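Local coordinates for protein gingipain R2 Pro-Domain (Porphyromonas gingivalis, PDB 4IEF) that forms the propeptide domain of an arginine-specific gingipain protease and probably keeps the enzyme latent, and may assist its folding, until cleaved, at residues 44-50 with 96-100; 64-68 with 150-156. All coordinates share one frame; numbering follows the deposited sequence.

Contact 1: residues 44-50 with 96-100; sequences KGVAQVP and VLIAP
The backbone N-H and C=O of Gln-48 are both hydrogen-bonded to the loop 96-100. Its N donates to Leu-97 O at 2.7 Å, in the plane of that carbonyl and with an angle of 153° at the hydrogen. Its own O accepts from Ala-99 N at 2.9 Å. This second bond is almost straight, 178° at the hydrogen, but the donor sits well above the carbonyl plane, away from the lone-pair directions. One residue bonding to the two neighbours of Ile-98 is the pattern of a parallel bridge, and here it is a single one. Two CA-H...O contacts back it up: Ala-47 CA lies 3.4 Å from Leu-97 O, and Ile-98 CA approaches Gln-48 O.

Leu-97 and the methyls of Ala-47 and Ala-99 carry the apolar packing. Ala-47 CB points into the loop and settles 3.6 Å from Ala-99 CA, with the Leu-97 branch point CG on another side of it. Farther on, Val-49 brings CG2 against the Ala-99 methyl at 3.7 Å, while the side chains of Pro-50 and Ile-98 cross obliquely, Pro-50 CG 3.8 Å from Ile-98 CD1.

A methyl also meets backbone oxygens. With CG anti to the backbone N (chi1 175°), Leu-97 reaches back toward Lys-44 and lays CD2 3.4 Å from Val-46 O and 3.6 Å from Lys-44 O.

In the fold, this is where the loop following strand 79-93 docks on the hairpin of strands 36-42 and 45-51. Val-40 and Thr-38 of the partner strand bond to the backbones of Ala-47 and Val-49. Tyr-118, from a loop, packs on Ala-47 and Leu-97 and makes a cation-pi contact with Lys-44, while Val-49 also packs against an apolar side chain of another protein chain.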
loop_
_atom_site.group_PDB
_atom_site.type_symbol
_atom_site.label_atom_id
_atom_site.label_comp_id
_atom_site.label_asym_id
_atom_site.label_seq_id
_atom_site.Cartn_x
_atom_site.Cartn_y
_atom_site.Cartn_z
ATOM N N LYS A 44 19.130 13.797 32.373
ATOM C CA LYS A 44 18.392 14.420 33.480
ATOM C C LYS A 44 17.753 13.356 34.404
ATOM O O LYS A 44 16.936 13.693 35.258
ATOM C CB LYS A 44 17.316 15.381 32.936
ATOM C CG LYS A 44 17.869 16.641 32.285
ATOM C CD LYS A 44 16.749 17.531 31.757
ATOM C CE LYS A 44 17.263 18.707 30.957
ATOM N NZ LYS A 44 17.924 19.737 31.808
ATOM N N GLY A 45 18.154 12.096 34.235
ATOM C CA GLY A 45 17.642 10.967 35.006
ATOM C C GLY A 45 16.612 10.164 34.239
ATOM O O GLY A 45 16.575 10.215 33.007
ATOM N N VAL A 46 15.763 9.417 34.957
ATOM C CA VAL A 46 14.715 8.596 34.339
ATOM C C VAL A 46 13.584 9.488 33.857
ATOM O O VAL A 46 12.978 10.215 34.650
ATOM C CB VAL A 46 14.185 7.474 35.271
ATOM C CG1 VAL A 46 13.048 6.687 34.614
ATOM C CG2 VAL A 46 15.308 6.546 35.660
ATOM N N ALA A 47 13.315 9.424 32.553
ATOM C CA ALA A 47 12.255 10.167 31.891
ATOM C C ALA A 47 11.191 9.196 31.382
ATOM O O ALA A 47 11.467 8.002 31.247
ATOM C CB ALA A 47 12.827 10.993 30.755
ATOM N N GLN A 48 9.978 9.696 31.120
ATOM C CA GLN A 48 8.861 8.858 30.688
ATOM C C GLN A 48 8.502 9.054 29.225
ATOM O O GLN A 48 8.359 10.188 28.763
ATOM C CB GLN A 48 7.614 9.125 31.561
ATOM C CG GLN A 48 7.800 8.857 33.062
ATOM C CD GLN A 48 8.217 7.441 33.393
ATOM O OE1 GLN A 48 7.699 6.465 32.844
ATOM N NE2 GLN A 48 9.167 7.296 34.306
ATOM N N VAL A 49 8.353 7.933 28.499
ATOM C CA VAL A 49 7.914 7.923 27.106
ATOM C C VAL A 49 6.411 7.581 27.143
ATOM O O VAL A 49 6.054 6.443 27.460
ATOM C CB VAL A 49 8.726 6.978 26.168
ATOM C CG1 VAL A 49 8.102 6.908 24.773
ATOM C CG2 VAL A 49 10.181 7.405 26.073
ATOM N N PRO A 50 5.519 8.554 26.879
ATOM C CA PRO A 50 4.080 8.246 26.912
ATOM C C PRO A 50 3.623 7.493 25.663
ATOM O O PRO A 50 4.125 7.746 24.572
ATOM C CB PRO A 50 3.416 9.629 27.000
ATOM C CG PRO A 50 4.541 10.637 27.057
ATOM C CD PRO A 50 5.753 9.965 26.519
ATOM N N VAL A 96 6.571 15.332 36.711
ATOM C CA VAL A 96 6.765 14.322 35.683
ATOM C C VAL A 96 7.880 14.785 34.762
ATOM O O VAL A 96 7.892 15.943 34.340
ATOM C CB VAL A 96 5.452 14.045 34.889
ATOM C CG1 VAL A 96 5.645 12.950 33.846
ATOM C CG2 VAL A 96 4.306 13.685 35.824
ATOM N N LEU A 97 8.818 13.888 34.459
ATOM C CA LEU A 97 9.871 14.182 33.498
ATOM C C LEU A 97 9.536 13.423 32.222
ATOM O O LEU A 97 9.599 12.192 32.210
ATOM C CB LEU A 97 11.274 13.835 34.043
ATOM C CG LEU A 97 12.459 13.986 33.069
ATOM C CD1 LEU A 97 12.695 15.443 32.686
ATOM C CD2 LEU A 97 13.722 13.390 33.654
ATOM N N ILE A 98 9.082 14.148 31.183
ATOM C CA ILE A 98 8.742 13.568 29.880
ATOM C C ILE A 98 10.015 13.532 29.048
ATOM O O ILE A 98 10.741 14.530 28.992
ATOM C CB ILE A 98 7.580 14.327 29.172
ATOM C CG1 ILE A 98 6.244 14.197 29.954
ATOM C CG2 ILE A 98 7.412 13.932 27.682
ATOM C CD1 ILE A 98 5.585 12.777 30.058
ATOM N N ALA A 99 10.289 12.369 28.420
ATOM C CA ALA A 99 11.463 12.138 27.582
ATOM C C ALA A 99 11.464 13.032 26.332
ATOM O O ALA A 99 10.399 13.274 25.757
ATOM C CB ALA A 99 11.524 10.677 27.175
ATOM N N PRO A 100 12.648 13.526 25.891
ATOM C CA PRO A 100 12.684 14.359 24.684
ATOM C C PRO A 100 12.654 13.499 23.421
ATOM O O PRO A 100 13.145 12.368 23.417
ATOM C CB PRO A 100 14.000 15.121 24.832
ATOM C CG PRO A 100 14.872 14.203 25.604
ATOM C CD PRO A 100 14.002 13.321 26.446
#

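Contact 2: residues 64-68 with 150-156; sequences PILPI and NFAPLQY
Leu-66 is the main bump on segment 64-68. Its CB comes to 3.4 Å from Leu-154 O, and its CD2 fits between Leu-154 CB, 3.8 Å away, and Tyr-156 CB. Leu-154 CD1 in turn rests 3.7 Å from Pro-67 CD. At one end Pro-64 CG lies 3.6 Å from Tyr-156 CD2, at the ring edge and in its plane. At the other, Ile-68 CB presses on Phe-151 O at 3.3 Å. There CG1 stands between the backbone N and the carbonyl carbon (chi1 68°), and CD1 runs alongside Asn-150 CB while CG2 reaches the Ala-152 methyl. Between these apolar patches a water bridges the two backbones, 2.9 Å from Leu-154 N, whose N-H it accepts, and 2.8 Å from Pro-67 O, one of several acceptors around it. Gln-155 NE2 bonds back to Ala-152 O across the break between 150-151 and 154-156; Glu-131 O and Gly-130 N also bond its amide.

The contact lays the loop leading into strand 69-74 along strand 144-157. Phe-151 turns to strands 25-31 and 162-176, and Asn-150 is held by Ser-70, Thr-134 and a basic side chain of another protein chain.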
loop_
_atom_site.group_PDB
_atom_site.type_symbol
_atom_site.label_atom_id
_atom_site.label_comp_id
_atom_site.label_asym_id
_atom_site.label_seq_id
_atom_site.Cartn_x
_atom_site.Cartn_y
_atom_site.Cartn_z
ATOM N N PRO A 64 9.393 17.642 24.018
ATOM C CA PRO A 64 8.792 16.484 24.709
ATOM C C PRO A 64 8.034 15.515 23.797
ATOM O O PRO A 64 7.362 15.959 22.873
ATOM C CB PRO A 64 7.848 17.130 25.730
ATOM C CG PRO A 64 8.397 18.501 25.948
ATOM C CD PRO A 64 8.958 18.918 24.627
ATOM N N ILE A 65 8.172 14.186 24.051
ATOM C CA ILE A 65 7.441 13.143 23.310
ATOM C C ILE A 65 5.997 13.244 23.763
ATOM O O ILE A 65 5.670 12.892 24.895
ATOM C CB ILE A 65 8.017 11.708 23.485
ATOM C CG1 ILE A 65 9.450 11.614 22.916
ATOM C CG2 ILE A 65 7.081 10.639 22.841
ATOM C CD1 ILE A 65 10.238 10.388 23.332
ATOM N N LEU A 66 5.158 13.830 22.916
ATOM C CA LEU A 66 3.754 14.023 23.228
ATOM C C LEU A 66 2.929 13.473 22.066
ATOM O O LEU A 66 2.582 14.216 21.137
ATOM C CB LEU A 66 3.467 15.504 23.537
ATOM C CG LEU A 66 4.262 16.086 24.738
ATOM C CD1 LEU A 66 4.368 17.595 24.666
ATOM C CD2 LEU A 66 3.712 15.590 26.081
ATOM N N PRO A 67 2.660 12.137 22.099
ATOM C CA PRO A 67 1.935 11.490 20.993
ATOM C C PRO A 67 0.592 12.114 20.663
ATOM O O PRO A 67 -0.090 12.645 21.536
ATOM C CB PRO A 67 1.748 10.050 21.477
ATOM C CG PRO A 67 2.848 9.836 22.428
ATOM C CD PRO A 67 3.049 11.146 23.123
ATOM N N ILE A 68 0.237 12.050 19.375
ATOM C CA ILE A 68 -1.007 12.576 18.831
ATOM C C ILE A 68 -1.836 11.444 18.202
ATOM O O ILE A 68 -1.310 10.368 17.911
ATOM C CB ILE A 68 -0.739 13.718 17.797
ATOM C CG1 ILE A 68 -0.065 13.200 16.501
ATOM C CG2 ILE A 68 0.011 14.922 18.432
ATOM C CD1 ILE A 68 -0.399 14.034 15.243
ATOM N N ASN A 150 -5.961 16.354 13.931
ATOM C CA ASN A 150 -5.021 15.815 14.921
ATOM C C ASN A 150 -5.395 16.229 16.339
ATOM O O ASN A 150 -5.582 17.417 16.620
ATOM C CB ASN A 150 -3.586 16.274 14.620
ATOM C CG ASN A 150 -3.251 16.230 13.154
ATOM O OD1 ASN A 150 -3.235 15.162 12.536
ATOM N ND2 ASN A 150 -3.073 17.397 12.547
ATOM N N PHE A 151 -5.480 15.241 17.230
ATOM C CA PHE A 151 -5.720 15.465 18.653
ATOM C C PHE A 151 -4.398 15.388 19.374
ATOM O O PHE A 151 -3.667 14.422 19.163
ATOM C CB PHE A 151 -6.684 14.415 19.225
ATOM C CG PHE A 151 -8.078 14.425 18.656
ATOM C CD1 PHE A 151 -8.429 13.566 17.619
ATOM C CD2 PHE A 151 -9.052 15.273 19.176
ATOM C CE1 PHE A 151 -9.733 13.554 17.112
ATOM C CE2 PHE A 151 -10.351 15.261 18.671
ATOM C CZ PHE A 151 -10.683 14.401 17.643
ATOM N N ALA A 152 -4.064 16.398 20.189
ATOM C CA ALA A 152 -2.844 16.413 20.999
ATOM C C ALA A 152 -3.287 16.383 22.479
ATOM O O ALA A 152 -3.444 17.435 23.105
ATOM C CB ALA A 152 -1.984 17.630 20.667
ATOM N N PRO A 153 -3.596 15.177 23.024
ATOM C CA PRO A 153 -4.141 15.104 24.389
ATOM C C PRO A 153 -3.096 15.131 25.506
ATOM O O PRO A 153 -3.457 15.000 26.681
ATOM C CB PRO A 153 -4.879 13.768 24.385
ATOM C CG PRO A 153 -4.084 12.919 23.458
ATOM C CD PRO A 153 -3.515 13.830 22.414
ATOM N N LEU A 154 -1.816 15.283 25.150
ATOM C CA LEU A 154 -0.746 15.339 26.131
ATOM C C LEU A 154 -0.009 16.674 25.984
ATOM O O LEU A 154 0.672 16.916 24.985
ATOM C CB LEU A 154 0.197 14.122 26.001
ATOM C CG LEU A 154 -0.440 12.735 26.218
ATOM C CD1 LEU A 154 0.500 11.642 25.811
ATOM C CD2 LEU A 154 -0.876 12.529 27.672
ATOM N N GLN A 155 -0.230 17.565 26.959
ATOM C CA GLN A 155 0.353 18.906 27.010
ATOM C C GLN A 155 1.317 18.953 28.197
ATOM O O GLN A 155 0.937 18.603 29.312
ATOM C CB GLN A 155 -0.739 19.985 27.093
ATOM C CG GLN A 155 -1.771 19.938 25.951
ATOM C CD GLN A 155 -1.265 20.414 24.608
ATOM O OE1 GLN A 155 -0.524 21.396 24.501
ATOM N NE2 GLN A 155 -1.707 19.758 23.540
ATOM N N TYR A 156 2.582 19.304 27.944
ATOM C CA TYR A 156 3.610 19.266 28.975
ATOM C C TYR A 156 4.417 20.543 29.045
ATOM O O TYR A 156 4.959 21.012 28.036
ATOM C CB TYR A 156 4.544 18.058 28.724
ATOM C CG TYR A 156 5.711 17.906 29.679
ATOM C CD1 TYR A 156 5.511 17.517 31.001
ATOM C CD2 TYR A 156 7.022 18.071 29.241
ATOM C CE1 TYR A 156 6.584 17.344 31.875
ATOM C CE2 TYR A 156 8.104 17.897 30.103
ATOM C CZ TYR A 156 7.880 17.532 31.419
ATOM O OH TYR A 156 8.950 17.354 32.266
HETATM O O HOH W 1 -0.422 15.206 22.637
#

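In the fold
Contacts 1 and 2 are neighbours, their centres about 14 Å apart, and their segments alternate along the chain. Two probable hydrogen bonds tie them: Tyr-156 OH to Val-96 O at 2.7 Å and Ile-65 N to Ala-99 O at 3.0 Å. The loop 96-100 therefore holds the strand of the small hairpin while reaching toward both halves of contact 2. The proline pair adds packing, with Pro-50 O 3.3 Å from Pro-67 CG. The centre of contact 1 is about 20 Å from the centre of the chain, that of contact 2 about 7 Å; together they link the two-stranded hairpin to the main antiparallel sheet.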